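PDB 3QLD: mandelate racemase/muconate lactonizing protein from Alicyclobacillus acidocaldarius LAA1, which is a member of the enolase superfamily, joining an N-terminal capping domain to a TIM-barrel-like C-terminal domain. Local coordinates for residues Phe219-Leu224 against Cys244-Val249. Residues are numbered along the deposited sequence; the frame is centred on the assembly and turned at random.
Sequences FIEQPL and CLDESV
Cys244 joins its strand to the neighbouring one through both backbone polar atoms: its N donates to Ile220 O at 2.9 Å, and its O accepts from Gln222 N at 2.9 Å, the parallel pattern that brackets Glu221. Its side chain is small enough to pack against Phe219, with SG over one face of the ring, 4.5 Å from the centroid, while CB lies on the same side, nearest CD1. Leu245 turns its apolar chain to the other side of the sheet, against Leu232 and Thr258 of the helices outside. At Asp246 the strand gives way to a type I turn, held by Gln222, whose long chain carries both acceptor and donor: OE1 takes Asp246 N at 2.7 Å on a lone pair, in the carbonyl plane, and also Ser248 N at 3.1 Å, tilted 34° from that plane. A bend at chi2 (-72°) curls the glutamine over to this turn. Asp246 OD2 lies 3.9 Å from Glu221 OE2; Lys270, Arg273 and Tyr56 bind the aspartate, Lys169 and Asn268 the glutamate, probably offsetting the repulsion. Glu247 stacks its carboxylate on the Gln222 amide, planes 18° apart, and Ser248 offers a short hydroxyl, OG accepting from Gln222 NE2 at 3.0 Å, so both ends of the amide are used. The contact closes a beta-alpha-beta unit of the barrel: helix 229-238 links the two parallel strands, which lie between strands 192-196 and 266-269.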
loop_
_atom_site.group_PDB
_atom_site.type_symbol
_atom_site.label_atom_id
_atom_site.label_comp_id
_atom_site.label_asym_id
_atom_site.label_seq_id
_atom_site.Cartn_x
_atom_site.Cartn_y
_atom_site.Cartn_z
ATOM N N PHE A 219 25.948 5.032 6.719
ATOM C CA PHE A 219 24.827 5.375 5.777
ATOM C C PHE A 219 24.049 6.566 6.371
ATOM O O PHE A 219 24.236 6.924 7.554
ATOM C CB PHE A 219 23.865 4.172 5.556
ATOM C CG PHE A 219 23.299 3.586 6.858
ATOM C CD1 PHE A 219 22.202 4.186 7.493
ATOM C CD2 PHE A 219 23.836 2.407 7.386
ATOM C CE1 PHE A 219 21.705 3.660 8.709
ATOM C CE2 PHE A 219 23.322 1.839 8.587
ATOM C CZ PHE A 219 22.237 2.480 9.209
ATOM N N ILE A 220 23.207 7.181 5.508
ATOM C CA ILE A 220 22.222 8.205 5.882
ATOM C C ILE A 220 20.912 7.516 5.476
ATOM O O ILE A 220 20.758 7.169 4.310
ATOM C CB ILE A 220 22.422 9.542 5.146
ATOM C CG1 ILE A 220 23.774 10.191 5.569
ATOM C CG2 ILE A 220 21.177 10.540 5.432
ATOM C CD1 ILE A 220 24.147 11.362 4.731
ATOM N N GLU A 221 20.001 7.289 6.450
ATOM C CA GLU A 221 18.768 6.569 6.158
ATOM C C GLU A 221 17.640 7.546 5.774
ATOM O O GLU A 221 17.500 8.605 6.392
ATOM C CB GLU A 221 18.353 5.843 7.446
ATOM C CG GLU A 221 17.211 4.823 7.250
ATOM C CD GLU A 221 17.088 3.926 8.468
ATOM O OE1 GLU A 221 17.660 4.260 9.530
ATOM O OE2 GLU A 221 16.444 2.896 8.367
ATOM N N GLN A 222 16.879 7.190 4.736
ATOM C CA GLN A 222 15.639 7.942 4.336
ATOM C C GLN A 222 15.810 9.451 4.310
ATOM O O GLN A 222 15.127 10.193 4.999
ATOM C CB GLN A 222 14.494 7.485 5.273
ATOM C CG GLN A 222 14.050 5.982 5.059
ATOM C CD GLN A 222 13.271 5.648 3.763
ATOM O OE1 GLN A 222 13.394 4.536 3.228
ATOM N NE2 GLN A 222 12.504 6.610 3.232
ATOM N N PRO A 223 16.770 9.970 3.488
ATOM C CA PRO A 223 17.043 11.379 3.520
ATOM C C PRO A 223 15.821 12.203 2.991
ATOM O O PRO A 223 15.513 13.247 3.522
ATOM C CB PRO A 223 18.227 11.531 2.547
ATOM C CG PRO A 223 18.231 10.356 1.728
ATOM C CD PRO A 223 17.742 9.256 2.628
ATOM N N LEU A 224 15.162 11.684 1.969
ATOM C CA LEU A 224 14.106 12.436 1.262
ATOM C C LEU A 224 12.728 11.804 1.559
ATOM O O LEU A 224 12.635 10.670 2.026
ATOM C CB LEU A 224 14.365 12.454 -0.264
ATOM C CG LEU A 224 15.701 13.103 -0.749
ATOM C CD1 LEU A 224 15.847 13.033 -2.286
ATOM C CD2 LEU A 224 15.890 14.554 -0.187
ATOM N N CYS A 244 20.671 4.678 2.777
ATOM C CA CYS A 244 19.968 3.478 3.220
ATOM C C CYS A 244 18.462 3.727 3.091
ATOM O O CYS A 244 18.000 4.794 3.454
ATOM C CB CYS A 244 20.243 3.265 4.692
ATOM S SG CYS A 244 19.422 1.782 5.330
ATOM N N LEU A 245 17.731 2.759 2.536
ATOM C CA LEU A 245 16.290 2.893 2.495
ATOM C C LEU A 245 15.682 1.845 3.429
ATOM O O LEU A 245 16.164 0.703 3.508
ATOM C CB LEU A 245 15.744 2.718 1.066
ATOM C CG LEU A 245 16.300 3.753 0.078
ATOM C CD1 LEU A 245 15.681 3.435 -1.341
ATOM C CD2 LEU A 245 15.999 5.159 0.475
ATOM N N ASP A 246 14.596 2.246 4.090
ATOM C CA ASP A 246 13.816 1.337 4.960
ATOM C C ASP A 246 12.432 1.307 4.252
ATOM O O ASP A 246 12.237 0.446 3.401
ATOM C CB ASP A 246 13.831 1.884 6.400
ATOM C CG ASP A 246 12.862 1.209 7.354
ATOM O OD1 ASP A 246 12.234 0.218 7.012
ATOM O OD2 ASP A 246 12.740 1.721 8.477
ATOM N N GLU A 247 11.560 2.248 4.566
ATOM C CA GLU A 247 10.120 2.150 4.160
ATOM C C GLU A 247 9.922 2.421 2.673
ATOM O O GLU A 247 8.949 1.952 2.062
ATOM C CB GLU A 247 9.176 2.961 5.103
ATOM C CG GLU A 247 9.294 4.461 4.948
ATOM C CD GLU A 247 10.331 5.064 5.922
ATOM O OE1 GLU A 247 10.207 6.274 6.152
ATOM O OE2 GLU A 247 11.233 4.342 6.474
ATOM N N SER A 248 10.914 3.076 2.061
ATOM C CA SER A 248 10.887 3.272 0.605
ATOM C C SER A 248 11.042 2.029 -0.205
ATOM O O SER A 248 10.896 2.109 -1.425
ATOM C CB SER A 248 11.964 4.273 0.163
ATOM O OG SER A 248 11.650 5.575 0.600
ATOM N N VAL A 249 11.449 0.926 0.432
ATOM C CA VAL A 249 11.570 -0.337 -0.224
ATOM C C VAL A 249 10.684 -1.418 0.476
ATOM O O VAL A 249 11.077 -2.035 1.474
ATOM C CB VAL A 249 13.005 -0.806 -0.243
ATOM C CG1 VAL A 249 13.028 -2.264 -0.735
ATOM C CG2 VAL A 249 13.886 0.141 -1.230
#